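Local coordinates for protein exosome complex component Rrp41 (Archaeoglobus fulgidus, PDB 3M7N) that probably serves as a catalytic subunit of the archaeal exosome, degrading RNA in the 3'-to-5' direction and able to add heteromeric RNA tails, at residues 30-34 and 146-150; 76-80 and 136-141; 105-109 and 141-145; 131-135 and 175-180. The protein carries 1 engineered substitution. All blocks are in the same frame, centred on the assembly; numbering follows the deposited sequence.

Contact 1: 30-34 and 146-150; sequences KIEAS and VALVD
Ile31 and Val146 carry the apolar half of this contact, in which one edge of a β-sheet meets the last turn of a helix. The branched methyl CG2 of Ile31 lies 3.8 Å from CG2 of Val146, while the other valine branch, CG1, turns to CB of Ala33 at 4.0 Å. That fork follows from the valine torsion, which sets CG1 anti to the backbone N (chi1 169°) and spreads the two methyls over alternate residues of the strand. A β-branched residue suits such a place, and the small Ala33 allows the strand end to come near the helix.

The polar half belongs to Asp150 and Ser34. OD1 of Asp150 accepts two weak bonds from one residue: from Ser34 N at 3.2 Å, bent to 122° at the hydrogen, and from Ser34 OG at 3.1 Å. OD2 of Asp150 also lies near Ser34 OG, 2.8 Å away. The stronger partner of OD1 is the backbone N of Ser42, so one buried carboxylate reaches both ends of the loop joining the two strands, weakly at Ser34; Arg240 adds a long, weak ion pair at OD2.

Strand 30-33 and helix 146-150 run in similar directions, 24° apart, with axes 9.0 Å from each other. Ile31 also packs on Met232 and Ala236 of the C-terminal helix 212-248. A helix laid on one face of a mixed sheet, here nearly along its edge strand, is the α/β layering of the RNase PH domain, a member of the ribosomal S5-like clan.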
loop_
_atom_site.group_PDB
_atom_site.type_symbol
_atom_site.label_atom_id
_atom_site.label_comp_id
_atom_site.label_asym_id
_atom_site.label_seq_id
_atom_site.Cartn_x
_atom_site.Cartn_y
_atom_site.Cartn_z
ATOM N N LYS E 30 -14.820 -2.736 -36.592
ATOM C CA LYS E 30 -15.644 -1.543 -36.423
ATOM C C LYS E 30 -14.939 -0.614 -35.436
ATOM O O LYS E 30 -14.450 -1.067 -34.393
ATOM C CB LYS E 30 -17.028 -1.912 -35.890
ATOM C CG LYS E 30 -17.998 -0.741 -35.833
ATOM C CD LYS E 30 -19.072 -0.900 -34.737
ATOM C CE LYS E 30 -19.688 0.463 -34.348
ATOM N NZ LYS E 30 -20.555 0.422 -33.129
ATOM N N ILE E 31 -14.870 0.672 -35.761
ATOM C CA ILE E 31 -14.209 1.648 -34.907
ATOM C C ILE E 31 -15.108 2.863 -34.730
ATOM O O ILE E 31 -15.529 3.474 -35.706
ATOM C CB ILE E 31 -12.888 2.164 -35.522
ATOM C CG1 ILE E 31 -11.977 1.004 -35.921
ATOM C CG2 ILE E 31 -12.170 3.130 -34.559
ATOM C CD1 ILE E 31 -10.606 1.448 -36.377
ATOM N N GLU E 32 -15.380 3.230 -33.482
ATOM C CA GLU E 32 -16.150 4.435 -33.203
ATOM C C GLU E 32 -15.516 5.306 -32.114
ATOM O O GLU E 32 -15.241 4.846 -31.006
ATOM C CB GLU E 32 -17.610 4.090 -32.861
ATOM C CG GLU E 32 -18.458 5.333 -32.606
ATOM C CD GLU E 32 -19.884 5.020 -32.180
ATOM O OE1 GLU E 32 -20.321 3.851 -32.329
ATOM O OE2 GLU E 32 -20.565 5.954 -31.692
ATOM N N ALA E 33 -15.301 6.572 -32.441
ATOM C CA ALA E 33 -14.730 7.532 -31.515
ATOM C C ALA E 33 -15.811 8.279 -30.705
ATOM O O ALA E 33 -16.959 8.349 -31.131
ATOM C CB ALA E 33 -13.852 8.516 -32.281
ATOM N N SER E 34 -15.425 8.829 -29.545
ATOM C CA SER E 34 -16.331 9.551 -28.631
ATOM C C SER E 34 -17.562 8.754 -28.286
ATOM O O SER E 34 -18.657 9.111 -28.703
ATOM C CB SER E 34 -16.795 10.886 -29.219
ATOM O OG SER E 34 -15.699 11.656 -29.672
ATOM N N VAL E 146 -6.898 5.637 -31.219
ATOM C CA VAL E 146 -8.082 6.401 -31.614
ATOM C C VAL E 146 -8.501 7.312 -30.459
ATOM O O VAL E 146 -8.674 8.523 -30.652
ATOM C CB VAL E 146 -9.261 5.495 -32.075
ATOM C CG1 VAL E 146 -10.553 6.306 -32.207
ATOM C CG2 VAL E 146 -8.930 4.830 -33.385
ATOM N N ALA E 147 -8.613 6.735 -29.257
ATOM C CA ALA E 147 -8.987 7.510 -28.063
ATOM C C ALA E 147 -8.030 8.671 -27.791
ATOM O O ALA E 147 -8.452 9.781 -27.445
ATOM C CB ALA E 147 -9.118 6.611 -26.828
ATOM N N LEU E 148 -6.737 8.410 -27.945
ATOM C CA LEU E 148 -5.742 9.459 -27.765
ATOM C C LEU E 148 -5.983 10.592 -28.752
ATOM O O LEU E 148 -5.948 11.770 -28.376
ATOM C CB LEU E 148 -4.319 8.899 -27.887
ATOM C CG LEU E 148 -3.830 8.080 -26.673
ATOM C CD1 LEU E 148 -2.547 7.327 -26.966
ATOM C CD2 LEU E 148 -3.663 8.961 -25.432
ATOM N N VAL E 149 -6.262 10.249 -30.006
ATOM C CA VAL E 149 -6.471 11.292 -31.001
ATOM C C VAL E 149 -7.752 12.051 -30.711
ATOM O O VAL E 149 -7.799 13.268 -30.835
ATOM C CB VAL E 149 -6.482 10.739 -32.450
ATOM C CG1 VAL E 149 -6.858 11.838 -33.430
ATOM C CG2 VAL E 149 -5.117 10.167 -32.804
ATOM N N ASP E 150 -8.776 11.310 -30.299
ATOM C CA ASP E 150 -10.065 11.882 -29.935
ATOM C C ASP E 150 -9.904 12.893 -28.788
ATOM O O ASP E 150 -10.579 13.925 -28.754
ATOM C CB ASP E 150 -11.041 10.760 -29.567
ATOM C CG ASP E 150 -12.456 11.269 -29.259
ATOM O OD1 ASP E 150 -13.097 10.736 -28.325
ATOM O OD2 ASP E 150 -12.939 12.185 -29.952
#

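Contact 2: 76-80 and 136-141; sequences RYRYN and SRTACL. With nucleotides of chain L.
Ser136 OG has two polar neighbours: Tyr79 OH at 2.8 Å, a hydrogen bond whose donor may be either hydroxyl, and O3' of nucleotide C6 of chain L at 3.2 Å, a possible second acceptor for the serine proton. The serine oxygen sits in the crowded position between its backbone N and carbonyl carbon (chi1 64°), at the edge of the Tyr79 ring and in its plane. The phenol thus positions a residue that touches the RNA, and Arg97 adds a weak hydrogen bond to Tyr79 OH. A phenylalanine in place of Tyr79 would probably leave Ser136 OG without its protein partner here and freer to rotate beside the nucleotide.

Further back, Cys140 SG approaches the Tyr79 ring obliquely, 4.9 Å from its centroid, a sulfur-aromatic contact for which the polarisable sulfur of a short side chain is well suited. Tyr77 brings its hydroxyl up to Cys140, with OH 3.4 Å from CB and 2.6 Å from a water, which donates to Arg137 O over 3.1 Å. That water ties a buried phenol to the first turn of the helix. Arg137 reaches toward the RNA, its guanidinium edge turned to the phosphate of C6 so that NH2 lies 3.1 Å from OP2, while NH1 is bonded to Gln205.

Strand 76-80 and helix 136-141 run at 138° to each other. Beside them, helix 96-110 packs Ser105 on Tyr77 and Ile101 on Tyr79, and strands 122-129 and 50-60 supply Val127 and Val52 against Cys140.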
loop_
_atom_site.group_PDB
_atom_site.type_symbol
_atom_site.label_atom_id
_atom_site.label_comp_id
_atom_site.label_asym_id
_atom_site.label_seq_id
_atom_site.Cartn_x
_atom_site.Cartn_y
_atom_site.Cartn_z
ATOM N N ARG E 76 0.327 6.245 -18.418
ATOM C CA ARG E 76 -0.093 5.017 -17.787
ATOM C C ARG E 76 -1.071 4.339 -18.719
ATOM O O ARG E 76 -1.824 4.993 -19.434
ATOM C CB ARG E 76 -0.677 5.296 -16.396
ATOM C CG ARG E 76 0.321 6.084 -15.532
ATOM C CD ARG E 76 -0.089 6.209 -14.101
ATOM N NE ARG E 76 -0.762 7.478 -13.867
ATOM C CZ ARG E 76 -1.270 7.843 -12.700
ATOM N NH1 ARG E 76 -1.865 9.021 -12.585
ATOM N NH2 ARG E 76 -1.180 7.029 -11.652
ATOM N N TYR E 77 -1.017 3.024 -18.754
ATOM C CA TYR E 77 -1.860 2.306 -19.659
ATOM C C TYR E 77 -2.226 1.085 -18.889
ATOM O O TYR E 77 -1.368 0.403 -18.352
ATOM C CB TYR E 77 -1.085 1.954 -20.941
ATOM C CG TYR E 77 -1.857 1.213 -22.003
ATOM C CD1 TYR E 77 -2.173 1.826 -23.218
ATOM C CD2 TYR E 77 -2.243 -0.103 -21.816
ATOM C CE1 TYR E 77 -2.875 1.152 -24.210
ATOM C CE2 TYR E 77 -2.935 -0.782 -22.794
ATOM C CZ TYR E 77 -3.241 -0.149 -24.001
ATOM O OH TYR E 77 -3.923 -0.836 -24.987
ATOM N N ARG E 78 -3.513 0.825 -18.816
ATOM C CA ARG E 78 -3.987 -0.329 -18.101
ATOM C C ARG E 78 -4.840 -1.170 -19.020
ATOM O O ARG E 78 -5.809 -0.691 -19.605
ATOM C CB ARG E 78 -4.797 0.102 -16.870
ATOM C CG ARG E 78 -5.183 -1.063 -15.984
ATOM C CD ARG E 78 -5.841 -0.590 -14.714
ATOM N NE ARG E 78 -7.290 -0.519 -14.835
ATOM C CZ ARG E 78 -8.087 -1.577 -14.735
ATOM N NH1 ARG E 78 -9.410 -1.439 -14.842
ATOM N NH2 ARG E 78 -7.550 -2.776 -14.534
ATOM N N TYR E 79 -4.465 -2.432 -19.135
ATOM C CA TYR E 79 -5.183 -3.396 -19.926
ATOM C C TYR E 79 -5.903 -4.311 -18.960
ATOM O O TYR E 79 -5.293 -4.907 -18.071
ATOM C CB TYR E 79 -4.192 -4.193 -20.779
ATOM C CG TYR E 79 -4.747 -5.452 -21.407
ATOM C CD1 TYR E 79 -5.191 -5.466 -22.735
ATOM C CD2 TYR E 79 -4.797 -6.639 -20.690
ATOM C CE1 TYR E 79 -5.690 -6.650 -23.322
ATOM C CE2 TYR E 79 -5.286 -7.810 -21.264
ATOM C CZ TYR E 79 -5.729 -7.810 -22.578
ATOM O OH TYR E 79 -6.212 -8.982 -23.118
ATOM N N ASN E 80 -7.205 -4.438 -19.140
ATOM C CA ASN E 80 -8.000 -5.186 -18.193
ATOM C C ASN E 80 -9.112 -5.948 -18.883
ATOM O O ASN E 80 -9.847 -5.398 -19.706
ATOM C CB ASN E 80 -8.568 -4.250 -17.116
ATOM C CG ASN E 80 -9.330 -5.001 -16.039
ATOM O OD1 ASN E 80 -8.849 -5.999 -15.503
ATOM N ND2 ASN E 80 -10.530 -4.536 -15.729
ATOM N N SER E 136 -6.571 -9.588 -28.710
ATOM C CA SER E 136 -7.175 -8.511 -27.904
ATOM C C SER E 136 -6.199 -7.387 -27.559
ATOM O O SER E 136 -6.591 -6.221 -27.475
ATOM C CB SER E 136 -7.853 -9.029 -26.627
ATOM O OG SER E 136 -6.938 -9.619 -25.723
ATOM N N ARG E 137 -4.925 -7.715 -27.394
ATOM C CA ARG E 137 -3.953 -6.657 -27.123
ATOM C C ARG E 137 -3.781 -5.714 -28.326
ATOM O O ARG E 137 -3.581 -4.512 -28.156
ATOM C CB ARG E 137 -2.616 -7.222 -26.631
ATOM C CG ARG E 137 -1.556 -7.387 -27.698
ATOM C CD ARG E 137 -0.366 -8.147 -27.144
ATOM N NE ARG E 137 -0.803 -9.380 -26.491
ATOM C CZ ARG E 137 -0.005 -10.166 -25.776
ATOM N NH1 ARG E 137 1.276 -9.856 -25.632
ATOM N NH2 ARG E 137 -0.481 -11.264 -25.215
ATOM N N THR E 138 -3.882 -6.256 -29.542
ATOM C CA THR E 138 -3.785 -5.429 -30.755
ATOM C C THR E 138 -5.052 -4.567 -30.910
ATOM O O THR E 138 -4.968 -3.367 -31.169
ATOM C CB THR E 138 -3.481 -6.272 -32.038
ATOM O OG1 THR E 138 -4.626 -7.050 -32.422
ATOM C CG2 THR E 138 -2.306 -7.207 -31.806
ATOM N N ALA E 139 -6.213 -5.180 -30.700
ATOM C CA ALA E 139 -7.465 -4.436 -30.622
ATOM C C ALA E 139 -7.383 -3.244 -29.658
ATOM O O ALA E 139 -7.718 -2.101 -30.033
ATOM C CB ALA E 139 -8.600 -5.346 -30.254
ATOM N N CYS E 140 -6.902 -3.480 -28.436
ATOM C CA CYS E 140 -6.799 -2.382 -27.455
ATOM C C CYS E 140 -5.853 -1.301 -27.917
ATOM O O CYS E 140 -6.134 -0.112 -27.773
ATOM C CB CYS E 140 -6.395 -2.899 -26.064
ATOM S SG CYS E 140 -7.638 -4.040 -25.402
ATOM N N LEU E 141 -4.718 -1.698 -28.470
ATOM C CA LEU E 141 -3.783 -0.695 -28.950
ATOM C C LEU E 141 -4.424 0.171 -30.044
ATOM O O LEU E 141 -4.232 1.395 -30.065
ATOM C CB LEU E 141 -2.488 -1.337 -29.443
ATOM C CG LEU E 141 -1.428 -1.742 -28.420
ATOM C CD1 LEU E 141 -0.318 -2.580 -29.092
ATOM C CD2 LEU E 141 -0.859 -0.506 -27.715
ATOM P P C L 6 -2.537 -14.315 -25.833
ATOM O OP1 C L 6 -2.184 -13.635 -27.103
ATOM O OP2 C L 6 -1.720 -14.051 -24.624
ATOM O "O5'" C L 6 -4.090 -14.047 -25.508
ATOM C "C5'" C L 6 -5.040 -14.254 -26.556
ATOM C "C4'" C L 6 -6.393 -14.726 -26.056
ATOM O "O4'" C L 6 -6.267 -15.814 -25.105
ATOM C "C3'" C L 6 -7.214 -13.721 -25.266
ATOM O "O3'" C L 6 -7.683 -12.675 -26.115
ATOM C "C2'" C L 6 -8.319 -14.658 -24.795
ATOM O "O2'" C L 6 -9.242 -15.007 -25.818
ATOM C "C1'" C L 6 -7.490 -15.878 -24.385
ATOM N N1 C L 6 -7.238 -15.891 -22.919
ATOM C C2 C L 6 -8.243 -16.381 -22.082
ATOM O O2 C L 6 -9.292 -16.798 -22.589
ATOM N N3 C L 6 -8.036 -16.392 -20.743
ATOM C C4 C L 6 -6.884 -15.937 -20.241
ATOM N N4 C L 6 -6.731 -15.971 -18.908
ATOM C C5 C L 6 -5.847 -15.431 -21.087
ATOM C C6 C L 6 -6.064 -15.423 -22.406
HETATM O O HOH W 1 -3.025 -3.286 -25.314
#

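Contact 3: 105-109 and 141-145; sequences SKEAF and LNAAS
Leu141 opens the helix side of the contact with its CD2 methyl, which meets three residues of the facing helix: Phe109 CE1 at 3.5 Å, Ser105 CB at 3.9 Å and, more loosely, Ala108 CB. The leucine and phenylalanine side chains lie alongside each other, running opposite ways. The backbone of Leu141 takes part too, since its carbonyl O lies in the plane of the Phe109 ring, at the edge and 3.8 Å from CZ.

One turn on, Ala144 offers only a methyl, and CB rests 3.9 Å from Phe109 CZ. Its small size lets the ring come close to the helix backbone. Helix 96-110 is the connecting helix of a β-α-β crossover between the parallel strands 74-81 and 122-129; helix 136-150 lies beside it, and segments 105-109 and 141-145 run 41° apart with axes 11.3 Å from each other. A large aromatic suits such a separation: Phe109 bridges the gap, and Tyr77 from the sheet packs against both helices.

Ser145 brings CB to the ring edge, in plane and 4.0 Å from Phe109 CE2. Its hydroxyl is anti to the backbone N (chi1 -168°), which directs OG to a hydrogen bond with Ile159 N on strand 158-167.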
loop_
_atom_site.group_PDB
_atom_site.type_symbol
_atom_site.label_atom_id
_atom_site.label_comp_id
_atom_site.label_asym_id
_atom_site.label_seq_id
_atom_site.Cartn_x
_atom_site.Cartn_y
_atom_site.Cartn_z
ATOM N N SER E 105 2.281 -2.043 -23.874
ATOM C CA SER E 105 1.361 -1.071 -24.456
ATOM C C SER E 105 1.736 0.335 -24.062
ATOM O O SER E 105 1.735 1.244 -24.903
ATOM C CB SER E 105 -0.077 -1.321 -24.010
ATOM O OG SER E 105 -0.539 -2.579 -24.446
ATOM N N LYS E 106 2.033 0.536 -22.780
ATOM C CA LYS E 106 2.446 1.862 -22.334
ATOM C C LYS E 106 3.688 2.288 -23.098
ATOM O O LYS E 106 3.846 3.455 -23.510
ATOM C CB LYS E 106 2.757 1.868 -20.831
ATOM C CG LYS E 106 3.274 3.214 -20.348
ATOM C CD LYS E 106 3.772 3.150 -18.921
ATOM C CE LYS E 106 5.284 3.005 -18.888
ATOM N NZ LYS E 106 5.720 2.041 -17.828
ATOM N N GLU E 107 4.591 1.329 -23.245
ATOM C CA GLU E 107 5.869 1.570 -23.901
ATOM C C GLU E 107 5.665 2.013 -25.360
ATOM O O GLU E 107 6.354 2.914 -25.837
ATOM C CB GLU E 107 6.775 0.336 -23.760
ATOM C CG GLU E 107 7.531 0.358 -22.424
ATOM C CD GLU E 107 7.992 -1.010 -21.938
ATOM O OE1 GLU E 107 7.745 -2.023 -22.624
ATOM O OE2 GLU E 107 8.596 -1.068 -20.846
ATOM N N ALA E 108 4.681 1.417 -26.035
ATOM C CA ALA E 108 4.376 1.771 -27.420
ATOM C C ALA E 108 3.962 3.230 -27.534
ATOM O O ALA E 108 4.261 3.899 -28.523
ATOM C CB ALA E 108 3.290 0.843 -28.013
ATOM N N PHE E 109 3.271 3.741 -26.523
ATOM C CA PHE E 109 2.814 5.124 -26.603
ATOM C C PHE E 109 3.834 6.125 -26.089
ATOM O O PHE E 109 3.840 7.289 -26.519
ATOM C CB PHE E 109 1.446 5.286 -25.943
ATOM C CG PHE E 109 0.328 4.671 -26.740
ATOM C CD1 PHE E 109 -0.211 3.450 -26.379
ATOM C CD2 PHE E 109 -0.152 5.302 -27.891
ATOM C CE1 PHE E 109 -1.241 2.874 -27.136
ATOM C CE2 PHE E 109 -1.166 4.743 -28.632
ATOM C CZ PHE E 109 -1.715 3.527 -28.257
ATOM N N LEU E 141 -4.718 -1.698 -28.470
ATOM C CA LEU E 141 -3.783 -0.695 -28.950
ATOM C C LEU E 141 -4.424 0.171 -30.044
ATOM O O LEU E 141 -4.232 1.395 -30.065
ATOM C CB LEU E 141 -2.488 -1.337 -29.443
ATOM C CG LEU E 141 -1.428 -1.742 -28.420
ATOM C CD1 LEU E 141 -0.318 -2.580 -29.092
ATOM C CD2 LEU E 141 -0.859 -0.506 -27.715
ATOM N N ASN E 142 -5.208 -0.450 -30.931
ATOM C CA ASN E 142 -5.859 0.335 -31.976
ATOM C C ASN E 142 -6.873 1.269 -31.367
ATOM O O ASN E 142 -6.961 2.434 -31.757
ATOM C CB ASN E 142 -6.521 -0.537 -33.059
ATOM C CG ASN E 142 -5.512 -1.223 -33.943
ATOM O OD1 ASN E 142 -4.541 -0.600 -34.394
ATOM N ND2 ASN E 142 -5.712 -2.519 -34.178
ATOM N N ALA E 143 -7.647 0.752 -30.417
ATOM C CA ALA E 143 -8.683 1.565 -29.787
ATOM C C ALA E 143 -8.039 2.691 -28.997
ATOM O O ALA E 143 -8.496 3.838 -29.034
ATOM C CB ALA E 143 -9.569 0.716 -28.906
ATOM N N ALA E 144 -6.936 2.386 -28.322
ATOM C CA ALA E 144 -6.275 3.417 -27.524
ATOM C C ALA E 144 -5.734 4.597 -28.355
ATOM O O ALA E 144 -5.838 5.749 -27.928
ATOM C CB ALA E 144 -5.195 2.814 -26.661
ATOM N N SER E 145 -5.169 4.317 -29.534
ATOM C CA SER E 145 -4.633 5.379 -30.398
ATOM C C SER E 145 -5.757 6.259 -30.920
ATOM O O SER E 145 -5.602 7.475 -31.052
ATOM C CB SER E 145 -3.813 4.799 -31.570
ATOM O OG SER E 145 -3.063 5.809 -32.260
#

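Contact 4: 131-135 and 175-180; sequences QADAG and PMKEED. With nucleotides of chain L.
The loop before helix 136-150 and the start of helix 177-182 together border the bound RNA, and Asp133 and Ala134 make the join between them. Ala134 CB fits against backbone, 3.3 Å from Pro175 O, a tight fit that suits a single methyl. The Asp133 and Lys177 side chains lie roughly perpendicular, with Asp133 OD2 3.0 Å from Lys177 N. OD2 also accepts a bond from Ala134 N at 2.7 Å, arriving 36° above the carboxylate plane, while OD1 forms a salt bridge to Lys44 of a neighbouring exonuclease 2 subunit. Replacing Asp133 by alanine would probably leave that lysine without its carboxylate partner and the Ala134 amide without its acceptor.

Met176 is the N-cap of the helix, and Glu179 OE2 takes its backbone N at 3.1 Å through the anti lone pair; methionine cannot return the reciprocal bond of a capping box.

On the RNA side, Asp133 O lies near O3' of C6 of chain L, in a bond modelled too short for its length to be trusted. A water accepts from Gly135 N and sits between Asp180 OD2 and OP1 of C6. Gly135 has backbone angles that favour glycine (phi 82°). Asp180 OD2 accepts a hydrogen bond from O2' of C5 of chain L at 3.1 Å; reading a 2'-hydroxyl in this way is consistent with an enzyme that acts on RNA.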
loop_
_atom_site.group_PDB
_atom_site.type_symbol
_atom_site.label_atom_id
_atom_site.label_comp_id
_atom_site.label_asym_id
_atom_site.label_seq_id
_atom_site.Cartn_x
_atom_site.Cartn_y
_atom_site.Cartn_z
ATOM N N GLN E 131 -15.149 -8.300 -24.600
ATOM C CA GLN E 131 -15.250 -9.623 -25.169
ATOM C C GLN E 131 -13.928 -9.945 -25.829
ATOM O O GLN E 131 -13.405 -9.144 -26.625
ATOM C CB GLN E 131 -16.409 -9.739 -26.169
ATOM C CG GLN E 131 -16.631 -11.178 -26.664
ATOM C CD GLN E 131 -17.799 -11.308 -27.633
ATOM O OE1 GLN E 131 -17.605 -11.557 -28.826
ATOM N NE2 GLN E 131 -19.016 -11.137 -27.128
ATOM N N ALA E 132 -13.398 -11.118 -25.492
ATOM C CA ALA E 132 -12.035 -11.460 -25.839
ATOM C C ALA E 132 -11.955 -12.496 -26.931
ATOM O O ALA E 132 -12.673 -13.494 -26.931
ATOM C CB ALA E 132 -11.289 -11.946 -24.616
ATOM N N ASP E 133 -11.057 -12.253 -27.866
ATOM C CA ASP E 133 -10.656 -13.296 -28.788
ATOM C C ASP E 133 -9.165 -13.115 -29.031
ATOM O O ASP E 133 -8.531 -12.295 -28.364
ATOM C CB ASP E 133 -11.464 -13.235 -30.082
ATOM C CG ASP E 133 -11.583 -14.588 -30.748
ATOM O OD1 ASP E 133 -12.617 -15.272 -30.563
ATOM O OD2 ASP E 133 -10.623 -14.980 -31.441
ATOM N N ALA E 134 -8.599 -13.882 -29.957
ATOM C CA ALA E 134 -7.185 -13.743 -30.265
ATOM C C ALA E 134 -6.911 -12.299 -30.657
ATOM O O ALA E 134 -7.740 -11.662 -31.288
ATOM C CB ALA E 134 -6.780 -14.702 -31.386
ATOM N N GLY E 135 -5.755 -11.780 -30.267
ATOM C CA GLY E 135 -5.357 -10.450 -30.662
ATOM C C GLY E 135 -5.920 -9.301 -29.841
ATOM O O GLY E 135 -5.750 -8.138 -30.238
ATOM N N PRO E 175 -4.630 -13.527 -36.546
ATOM C CA PRO E 175 -5.180 -14.842 -36.180
ATOM C C PRO E 175 -6.443 -14.772 -35.305
ATOM O O PRO E 175 -6.669 -13.801 -34.570
ATOM C CB PRO E 175 -4.034 -15.515 -35.405
ATOM C CG PRO E 175 -2.827 -14.610 -35.578
ATOM C CD PRO E 175 -3.337 -13.249 -35.904
ATOM N N MET E 176 -7.251 -15.822 -35.403
ATOM C CA MET E 176 -8.453 -16.000 -34.596
ATOM C C MET E 176 -8.088 -16.998 -33.499
ATOM O O MET E 176 -7.005 -17.586 -33.514
ATOM C CB MET E 176 -9.575 -16.608 -35.456
ATOM C CG MET E 176 -9.396 -18.129 -35.676
ATOM S SD MET E 176 -10.334 -18.860 -37.029
ATOM C CE MET E 176 -12.003 -18.334 -36.612
ATOM N N LYS E 177 -9.012 -17.233 -32.584
ATOM C CA LYS E 177 -8.710 -17.997 -31.380
ATOM C C LYS E 177 -8.148 -19.380 -31.710
ATOM O O LYS E 177 -7.109 -19.791 -31.169
ATOM C CB LYS E 177 -9.958 -18.090 -30.492
ATOM C CG LYS E 177 -9.800 -18.928 -29.236
ATOM C CD LYS E 177 -11.160 -19.358 -28.703
ATOM C CE LYS E 177 -11.026 -20.225 -27.453
ATOM N NZ LYS E 177 -12.350 -20.724 -26.965
ATOM N N GLU E 178 -8.847 -20.086 -32.595
ATOM C CA GLU E 178 -8.445 -21.418 -33.034
ATOM C C GLU E 178 -7.003 -21.455 -33.555
ATOM O O GLU E 178 -6.241 -22.369 -33.239
ATOM C CB GLU E 178 -9.412 -21.930 -34.119
ATOM C CG GLU E 178 -10.170 -23.211 -33.766
ATOM N N GLU E 179 -6.629 -20.469 -34.358
ATOM C CA GLU E 179 -5.304 -20.455 -34.959
ATOM C C GLU E 179 -4.252 -20.137 -33.908
ATOM O O GLU E 179 -3.146 -20.669 -33.934
ATOM C CB GLU E 179 -5.253 -19.434 -36.093
ATOM C CG GLU E 179 -6.349 -19.683 -37.095
ATOM C CD GLU E 179 -6.372 -18.685 -38.225
ATOM O OE1 GLU E 179 -6.333 -19.138 -39.385
ATOM O OE2 GLU E 179 -6.432 -17.460 -37.957
ATOM N N ASP E 180 -4.615 -19.254 -32.986
ATOM C CA ASP E 180 -3.778 -18.950 -31.839
ATOM C C ASP E 180 -3.514 -20.193 -31.000
ATOM O O ASP E 180 -2.364 -20.520 -30.724
ATOM C CB ASP E 180 -4.446 -17.894 -30.968
ATOM C CG ASP E 180 -3.450 -17.046 -30.231
ATOM O OD1 ASP E 180 -2.438 -16.674 -30.855
ATOM O OD2 ASP E 180 -3.676 -16.741 -29.044
ATOM P P C L 6 -2.537 -14.315 -25.833
ATOM O OP1 C L 6 -2.184 -13.635 -27.103
ATOM O OP2 C L 6 -1.720 -14.051 -24.624
ATOM O "O5'" C L 6 -4.090 -14.047 -25.508
ATOM C "C5'" C L 6 -5.040 -14.254 -26.556
ATOM C "C4'" C L 6 -6.393 -14.726 -26.056
ATOM O "O4'" C L 6 -6.267 -15.814 -25.105
ATOM C "C3'" C L 6 -7.214 -13.721 -25.266
ATOM O "O3'" C L 6 -7.683 -12.675 -26.115
ATOM C "C2'" C L 6 -8.319 -14.658 -24.795
ATOM O "O2'" C L 6 -9.242 -15.007 -25.818
ATOM C "C1'" C L 6 -7.490 -15.878 -24.385
ATOM N N1 C L 6 -7.238 -15.891 -22.919
ATOM C C2 C L 6 -8.243 -16.381 -22.082
ATOM O O2 C L 6 -9.292 -16.798 -22.589
ATOM N N3 C L 6 -8.036 -16.392 -20.743
ATOM C C4 C L 6 -6.884 -15.937 -20.241
ATOM N N4 C L 6 -6.731 -15.971 -18.908
ATOM C C5 C L 6 -5.847 -15.431 -21.087
ATOM C C6 C L 6 -6.064 -15.423 -22.406
ATOM P P C L 5 0.928 -16.171 -21.960
ATOM O OP1 C L 5 1.865 -15.244 -22.623
ATOM O OP2 C L 5 0.265 -15.785 -20.689
ATOM O "O5'" C L 5 -0.241 -16.572 -22.980
ATOM C "C5'" C L 5 -0.006 -16.752 -24.363
ATOM C "C4'" C L 5 -1.150 -17.532 -24.978
ATOM O "O4'" C L 5 -1.448 -18.678 -24.141
ATOM C "C3'" C L 5 -2.491 -16.816 -25.051
ATOM O "O3'" C L 5 -2.518 -15.895 -26.120
ATOM C "C2'" C L 5 -3.389 -18.019 -25.310
ATOM O "O2'" C L 5 -3.222 -18.594 -26.597
ATOM C "C1'" C L 5 -2.834 -18.963 -24.243
ATOM N N1 C L 5 -3.481 -18.763 -22.920
ATOM C C2 C L 5 -4.848 -19.030 -22.795
ATOM O O2 C L 5 -5.464 -19.427 -23.793
ATOM N N3 C L 5 -5.446 -18.847 -21.588
ATOM C C4 C L 5 -4.733 -18.413 -20.539
ATOM N N4 C L 5 -5.360 -18.249 -19.367
ATOM C C5 C L 5 -3.338 -18.133 -20.654
ATOM C C6 C L 5 -2.761 -18.319 -21.847
HETATM O O HOH W 2 -3.567 -13.621 -29.187
#

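Helix 136-150 threads the set: contact 2 uses its first turns, contact 3 its middle and contact 1 its end, while contact 4 takes the loop leading into it. Contacts 2 and 3, with centres about 7 Å apart, share Leu141 and interlock through Tyr77, whose CE2 lies 3.2 Å from Ser105 CB. Contacts 1 and 3 touch where Leu148 CD1 meets Phe109 CD2 at 3.3 Å. Contacts 2 and 4, centres about 15 Å apart, both reach nucleotide C6 of chain L. The nearest atoms of contacts 3 and 1 lie about 11 Å and 16 Å from the RNA, so the helix runs from the RNA site past the centre of the chain to its far side.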